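Local coordinates for protein benzoate transport porin BenP (Acinetobacter baumannii AB307-0294, PDB 5DL8) that probably forms an outer-membrane beta-barrel channel of the OprD porin family, through which small molecules such as benzoate may enter the cell, at residues 375-384 and 395-404. Residues are numbered along the deposited sequence; the frame is centred on the assembly and turned at random.
Sequences KGFALQYIRI and GEDRLFVNYT
Tyr381 turns its ring to the carbonyl side of its own backbone (chi1 175°), while Asp397 swings its carboxylate beside its backbone N (chi1 -56°), and the two ends meet diagonally across the strands. Tyr381 OH donates to Asp397 OD1 at 2.7 Å, on the anti side of the carboxylate and near the ring plane. The same oxygen takes a salt bridge from Arg383 NH1 at 3.0 Å; it lies in the guanidinium plane, whereas NH1 approaches from above the carboxylate. Asp385 gives Arg383 a second acidic partner. Two donors on Asp397 OD1 would favour its charged form.

The backbones form an antiparallel hairpin, paired without a break over eight residues a strand, from Phe377-Tyr403 to Ile384-Glu396; Ile384 N to Glu396 O and Glu396 N to Ile384 O are each 2.8 Å. On the lipid-facing side, as expected for such a barrel, Leu379 and Val401 run side by side, and Tyr403 CD1 sits over the centre of the Phe377 ring, 3.5 Å from CE2, the planes being oblique at 48°.

On the other face, Ile384 CD1 lies over the Arg398 guanidinium, 3.4 Å from NH2, while Arg398 NE grips Glu396 OE2 at 2.6 Å. Glu396 also pairs with Arg37 on strand 25-39. A water links Gln380 OE1 to Asn402 ND2, and Gln380 NE2 bonds to Asn366. The chemistry thus implies an outward face of apolar and aromatic packing ending in the Asp397 cluster, and an inward one with the Glu396-Arg398 pair and water-linked amides.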
ATOM      1  N   LYS A 375      17.337   9.927 -18.510  1.00 32.92           N
ATOM      2  CA  LYS A 375      17.269  10.049 -17.077  1.00 34.67           C
ATOM      3  C   LYS A 375      15.832  10.270 -16.518  1.00 33.51           C
ATOM      4  O   LYS A 375      15.187  11.182 -16.962  1.00 33.27           O
ATOM      5  CB  LYS A 375      18.117  11.219 -16.636  1.00 38.01           C
ATOM      6  CG  LYS A 375      18.270  11.353 -15.114  1.00 41.04           C
ATOM      7  CD  LYS A 375      19.679  11.911 -14.768  1.00 45.57           C
ATOM      8  CE  LYS A 375      19.802  12.898 -13.585  1.00 47.94           C
ATOM      9  NZ  LYS A 375      19.097  12.393 -12.379  1.00 47.25           N
ATOM     10  N   GLY A 376      15.432   9.438 -15.542  1.00 31.86           N
ATOM     11  CA  GLY A 376      14.123   9.374 -14.958  1.00 31.27           C
ATOM     12  C   GLY A 376      13.153   8.351 -15.615  1.00 31.18           C
ATOM     13  O   GLY A 376      12.045   8.180 -15.148  1.00 29.07           O
ATOM     14  N   PHE A 377      13.495   7.800 -16.802  1.00 31.73           N
ATOM     15  CA  PHE A 377      12.703   6.696 -17.372  1.00 29.78           C
ATOM     16  C   PHE A 377      13.072   5.363 -16.773  1.00 29.74           C
ATOM     17  O   PHE A 377      14.289   5.084 -16.537  1.00 30.75           O
ATOM     18  CB  PHE A 377      12.902   6.605 -18.904  1.00 29.24           C
ATOM     19  CG  PHE A 377      12.205   7.647 -19.617  1.00 28.78           C
ATOM     20  CD1 PHE A 377      10.849   7.518 -19.841  1.00 29.51           C
ATOM     21  CD2 PHE A 377      12.863   8.786 -19.986  1.00 29.89           C
ATOM     22  CE1 PHE A 377      10.150   8.526 -20.468  1.00 30.17           C
ATOM     23  CE2 PHE A 377      12.235   9.773 -20.644  1.00 30.99           C
ATOM     24  CZ  PHE A 377      10.854   9.663 -20.908  1.00 31.13           C
ATOM     25  N   ALA A 378      12.060   4.533 -16.625  1.00 28.28           N
ATOM     26  CA  ALA A 378      12.225   3.146 -16.126  1.00 28.76           C
ATOM     27  C   ALA A 378      11.185   2.254 -16.788  1.00 28.56           C
ATOM     28  O   ALA A 378      10.116   2.760 -17.186  1.00 28.35           O
ATOM     29  CB  ALA A 378      12.071   3.086 -14.552  1.00 27.34           C
ATOM     30  N   LEU A 379      11.453   0.940 -16.825  1.00 29.16           N
ATOM     31  CA  LEU A 379      10.462  -0.038 -17.191  1.00 29.68           C
ATOM     32  C   LEU A 379      10.242  -0.996 -15.998  1.00 30.27           C
ATOM     33  O   LEU A 379      11.201  -1.345 -15.234  1.00 29.40           O
ATOM     34  CB  LEU A 379      10.881  -0.921 -18.405  1.00 30.98           C
ATOM     35  CG  LEU A 379      11.394  -0.275 -19.652  1.00 32.21           C
ATOM     36  CD1 LEU A 379      12.048  -1.375 -20.528  1.00 33.94           C
ATOM     37  CD2 LEU A 379      10.355   0.509 -20.377  1.00 33.18           C
ATOM     38  N   GLN A 380       9.013  -1.493 -15.901  1.00 28.88           N
ATOM     39  CA  GLN A 380       8.663  -2.496 -14.923  1.00 27.95           C
ATOM     40  C   GLN A 380       7.649  -3.404 -15.531  1.00 27.78           C
ATOM     41  O   GLN A 380       6.646  -2.903 -16.166  1.00 27.61           O
ATOM     42  CB  GLN A 380       8.062  -1.846 -13.661  1.00 29.29           C
ATOM     43  CG  GLN A 380       7.850  -2.814 -12.471  1.00 29.09           C
ATOM     44  CD  GLN A 380       7.179  -2.109 -11.343  1.00 30.32           C
ATOM     45  OE1 GLN A 380       5.985  -1.719 -11.417  1.00 30.84           O
ATOM     46  NE2 GLN A 380       7.951  -1.845 -10.314  1.00 29.91           N
ATOM     47  N   TYR A 381       7.921  -4.698 -15.343  1.00 26.40           N
ATOM     48  CA  TYR A 381       7.092  -5.813 -15.720  1.00 26.71           C
ATOM     49  C   TYR A 381       6.845  -6.729 -14.460  1.00 27.53           C
ATOM     50  O   TYR A 381       7.815  -7.199 -13.753  1.00 24.32           O
ATOM     51  CB  TYR A 381       7.738  -6.682 -16.805  1.00 28.91           C
ATOM     52  CG  TYR A 381       6.949  -7.936 -17.150  1.00 29.72           C
ATOM     53  CD1 TYR A 381       5.646  -7.849 -17.658  1.00 31.63           C
ATOM     54  CD2 TYR A 381       7.434  -9.171 -16.877  1.00 31.51           C
ATOM     55  CE1 TYR A 381       4.875  -8.971 -17.936  1.00 31.35           C
ATOM     56  CE2 TYR A 381       6.672 -10.327 -17.155  1.00 33.61           C
ATOM     57  CZ  TYR A 381       5.371 -10.209 -17.683  1.00 33.26           C
ATOM     58  OH  TYR A 381       4.574 -11.331 -17.943  1.00 33.98           O
ATOM     59  N   ILE A 382       5.560  -7.031 -14.273  1.00 27.84           N
ATOM     60  CA  ILE A 382       5.061  -7.855 -13.219  1.00 28.25           C
ATOM     61  C   ILE A 382       4.183  -8.964 -13.787  1.00 27.61           C
ATOM     62  O   ILE A 382       3.231  -8.726 -14.633  1.00 29.72           O
ATOM     63  CB  ILE A 382       4.374  -7.037 -12.148  1.00 30.99           C
ATOM     64  CG1 ILE A 382       5.419  -6.276 -11.381  1.00 33.77           C
ATOM     65  CG2 ILE A 382       3.782  -7.961 -11.058  1.00 33.24           C
ATOM     66  CD1 ILE A 382       4.909  -5.086 -10.618  1.00 35.80           C
ATOM     67  N   ARG A 383       4.513 -10.185 -13.405  1.00 26.27           N
ATOM     68  CA  ARG A 383       3.744 -11.358 -13.813  1.00 27.43           C
ATOM     69  C   ARG A 383       3.171 -12.061 -12.571  1.00 27.25           C
ATOM     70  O   ARG A 383       3.942 -12.499 -11.684  1.00 28.08           O
ATOM     71  CB  ARG A 383       4.580 -12.366 -14.674  1.00 27.81           C
ATOM     72  CG  ARG A 383       3.929 -13.711 -14.967  1.00 28.35           C
ATOM     73  CD  ARG A 383       2.786 -13.506 -15.949  1.00 30.02           C
ATOM     74  NE  ARG A 383       1.963 -14.741 -16.098  1.00 31.77           N
ATOM     75  CZ  ARG A 383       0.998 -14.917 -17.026  1.00 31.46           C
ATOM     76  NH1 ARG A 383       0.726 -13.994 -17.926  1.00 31.36           N
ATOM     77  NH2 ARG A 383       0.307 -16.020 -17.040  1.00 31.37           N
ATOM     78  N   ILE A 384       1.845 -12.197 -12.520  1.00 26.58           N
ATOM     79  CA  ILE A 384       1.156 -12.931 -11.461  1.00 27.22           C
ATOM     80  C   ILE A 384       0.478 -14.159 -12.003  1.00 28.33           C
ATOM     81  O   ILE A 384      -0.194 -14.118 -13.073  1.00 30.72           O
ATOM     82  CB  ILE A 384       0.182 -11.997 -10.765  1.00 28.40           C
ATOM     83  CG1 ILE A 384       0.985 -10.888 -10.020  1.00 30.48           C
ATOM     84  CG2 ILE A 384      -0.648 -12.728  -9.670  1.00 27.72           C
ATOM     85  CD1 ILE A 384       0.127  -9.672 -10.013  1.00 33.22           C
ATOM     86  N   GLY A 395      -3.913 -15.594 -14.814  1.00 32.01           N
ATOM     87  CA  GLY A 395      -2.585 -15.010 -15.148  1.00 31.64           C
ATOM     88  C   GLY A 395      -2.739 -13.536 -15.438  1.00 30.27           C
ATOM     89  O   GLY A 395      -3.560 -13.161 -16.241  1.00 32.29           O
ATOM     90  N   GLU A 396      -1.931 -12.721 -14.791  1.00 29.72           N
ATOM     91  CA  GLU A 396      -1.966 -11.302 -14.892  1.00 28.73           C
ATOM     92  C   GLU A 396      -0.621 -10.757 -15.288  1.00 29.00           C
ATOM     93  O   GLU A 396       0.391 -11.047 -14.565  1.00 27.45           O
ATOM     94  CB  GLU A 396      -2.385 -10.640 -13.603  1.00 27.66           C
ATOM     95  CG  GLU A 396      -2.470  -9.122 -13.648  1.00 29.12           C
ATOM     96  CD  GLU A 396      -3.093  -8.468 -12.373  1.00 30.84           C
ATOM     97  OE1 GLU A 396      -3.721  -9.173 -11.585  1.00 34.22           O
ATOM     98  OE2 GLU A 396      -2.901  -7.273 -12.088  1.00 30.51           O
ATOM     99  N   ASP A 397      -0.638  -9.910 -16.359  1.00 26.27           N
ATOM    100  CA  ASP A 397       0.488  -9.115 -16.780  1.00 26.62           C
ATOM    101  C   ASP A 397       0.310  -7.637 -16.457  1.00 25.38           C
ATOM    102  O   ASP A 397      -0.740  -7.049 -16.663  1.00 24.60           O
ATOM    103  CB  ASP A 397       0.729  -9.276 -18.300  1.00 28.76           C
ATOM    104  CG  ASP A 397       0.924 -10.679 -18.704  1.00 30.02           C
ATOM    105  OD1 ASP A 397       1.930 -11.300 -18.423  1.00 34.69           O
ATOM    106  OD2 ASP A 397       0.077 -11.207 -19.325  1.00 32.08           O
ATOM    107  N   ARG A 398       1.370  -7.010 -15.970  1.00 26.15           N
ATOM    108  CA  ARG A 398       1.411  -5.573 -15.748  1.00 26.54           C
ATOM    109  C   ARG A 398       2.713  -5.061 -16.298  1.00 27.77           C
ATOM    110  O   ARG A 398       3.794  -5.631 -15.934  1.00 27.04           O
ATOM    111  CB  ARG A 398       1.326  -5.224 -14.286  1.00 26.97           C
ATOM    112  CG  ARG A 398       0.143  -5.856 -13.495  1.00 28.46           C
ATOM    113  CD  ARG A 398       0.036  -5.219 -12.122  1.00 29.54           C
ATOM    114  NE  ARG A 398      -0.847  -5.939 -11.230  1.00 31.53           N
ATOM    115  CZ  ARG A 398      -0.677  -6.145  -9.895  1.00 35.61           C
ATOM    116  NH1 ARG A 398       0.352  -5.625  -9.112  1.00 37.51           N
ATOM    117  NH2 ARG A 398      -1.601  -6.866  -9.295  1.00 37.70           N
ATOM    118  N   LEU A 399       2.600  -4.037 -17.150  1.00 26.56           N
ATOM    119  CA  LEU A 399       3.735  -3.466 -17.875  1.00 27.70           C
ATOM    120  C   LEU A 399       3.658  -1.979 -17.796  1.00 26.68           C
ATOM    121  O   LEU A 399       2.584  -1.354 -18.067  1.00 24.54           O
ATOM    122  CB  LEU A 399       3.750  -3.892 -19.372  1.00 30.76           C
ATOM    123  CG  LEU A 399       5.032  -3.540 -20.223  1.00 34.49           C
ATOM    124  CD1 LEU A 399       6.384  -4.181 -19.750  1.00 35.75           C
ATOM    125  CD2 LEU A 399       4.845  -3.880 -21.694  1.00 36.78           C
ATOM    126  N   PHE A 400       4.742  -1.383 -17.314  1.00 27.34           N
ATOM    127  CA  PHE A 400       4.729   0.046 -16.978  1.00 27.95           C
ATOM    128  C   PHE A 400       5.919   0.700 -17.630  1.00 30.24           C
ATOM    129  O   PHE A 400       7.047   0.127 -17.574  1.00 31.36           O
ATOM    130  CB  PHE A 400       4.824   0.286 -15.479  1.00 28.58           C
ATOM    131  CG  PHE A 400       3.640  -0.262 -14.661  1.00 27.50           C
ATOM    132  CD1 PHE A 400       2.432   0.353 -14.663  1.00 26.63           C
ATOM    133  CD2 PHE A 400       3.794  -1.393 -13.838  1.00 29.97           C
ATOM    134  CE1 PHE A 400       1.363  -0.157 -13.933  1.00 26.78           C
ATOM    135  CE2 PHE A 400       2.763  -1.910 -13.041  1.00 29.23           C
ATOM    136  CZ  PHE A 400       1.533  -1.283 -13.083  1.00 27.62           C
ATOM    137  N   VAL A 401       5.700   1.884 -18.216  1.00 29.32           N
ATOM    138  CA  VAL A 401       6.776   2.756 -18.552  1.00 29.38           C
ATOM    139  C   VAL A 401       6.576   3.992 -17.723  1.00 29.93           C
ATOM    140  O   VAL A 401       5.609   4.707 -17.914  1.00 33.21           O
ATOM    141  CB  VAL A 401       6.796   3.175 -20.023  1.00 30.73           C
ATOM    142  CG1 VAL A 401       8.018   4.088 -20.330  1.00 30.51           C
ATOM    143  CG2 VAL A 401       6.765   1.956 -20.945  1.00 31.20           C
ATOM    144  N   ASN A 402       7.515   4.236 -16.825  1.00 30.01           N
ATOM    145  CA  ASN A 402       7.478   5.273 -15.796  1.00 30.69           C
ATOM    146  C   ASN A 402       8.479   6.347 -16.094  1.00 31.52           C
ATOM    147  O   ASN A 402       9.640   6.041 -16.498  1.00 34.87           O
ATOM    148  CB  ASN A 402       7.818   4.650 -14.431  1.00 30.94           C
ATOM    149  CG  ASN A 402       6.640   3.803 -13.851  1.00 33.31           C
ATOM    150  OD1 ASN A 402       5.469   4.259 -13.912  1.00 38.66           O
ATOM    151  ND2 ASN A 402       6.912   2.606 -13.335  1.00 30.64           N
ATOM    152  N   TYR A 403       8.079   7.578 -15.840  1.00 30.38           N
ATOM    153  CA  TYR A 403       9.004   8.708 -15.867  1.00 31.42           C
ATOM    154  C   TYR A 403       8.799   9.502 -14.602  1.00 31.58           C
ATOM    155  O   TYR A 403       7.674   9.747 -14.226  1.00 30.62           O
ATOM    156  CB  TYR A 403       8.755   9.631 -17.024  1.00 30.29           C
ATOM    157  CG  TYR A 403       9.681  10.819 -17.007  1.00 31.89           C
ATOM    158  CD1 TYR A 403      11.002  10.747 -17.502  1.00 33.76           C
ATOM    159  CD2 TYR A 403       9.236  12.048 -16.601  1.00 32.39           C
ATOM    160  CE1 TYR A 403      11.850  11.862 -17.514  1.00 33.22           C
ATOM    161  CE2 TYR A 403      10.034  13.157 -16.664  1.00 32.51           C
ATOM    162  CZ  TYR A 403      11.344  13.045 -17.061  1.00 33.78           C
ATOM    163  OH  TYR A 403      12.037  14.188 -17.083  1.00 33.77           O
ATOM    164  N   THR A 404       9.904   9.871 -13.969  1.00 33.28           N
ATOM    165  CA  THR A 404       9.941  10.586 -12.665  1.00 34.38           C
ATOM    166  C   THR A 404      10.948  11.726 -12.757  1.00 36.04           C
ATOM    167  O   THR A 404      12.061  11.532 -13.194  1.00 35.13           O
ATOM    168  CB  THR A 404      10.197   9.622 -11.529  1.00 33.59           C
ATOM    169  OG1 THR A 404       9.111   8.722 -11.492  1.00 33.10           O
ATOM    170  CG2 THR A 404      10.284  10.343 -10.181  1.00 35.97           C
TER
HETATM  171  O   HOH W   1       5.063   0.953 -11.639  1.00 24.84           O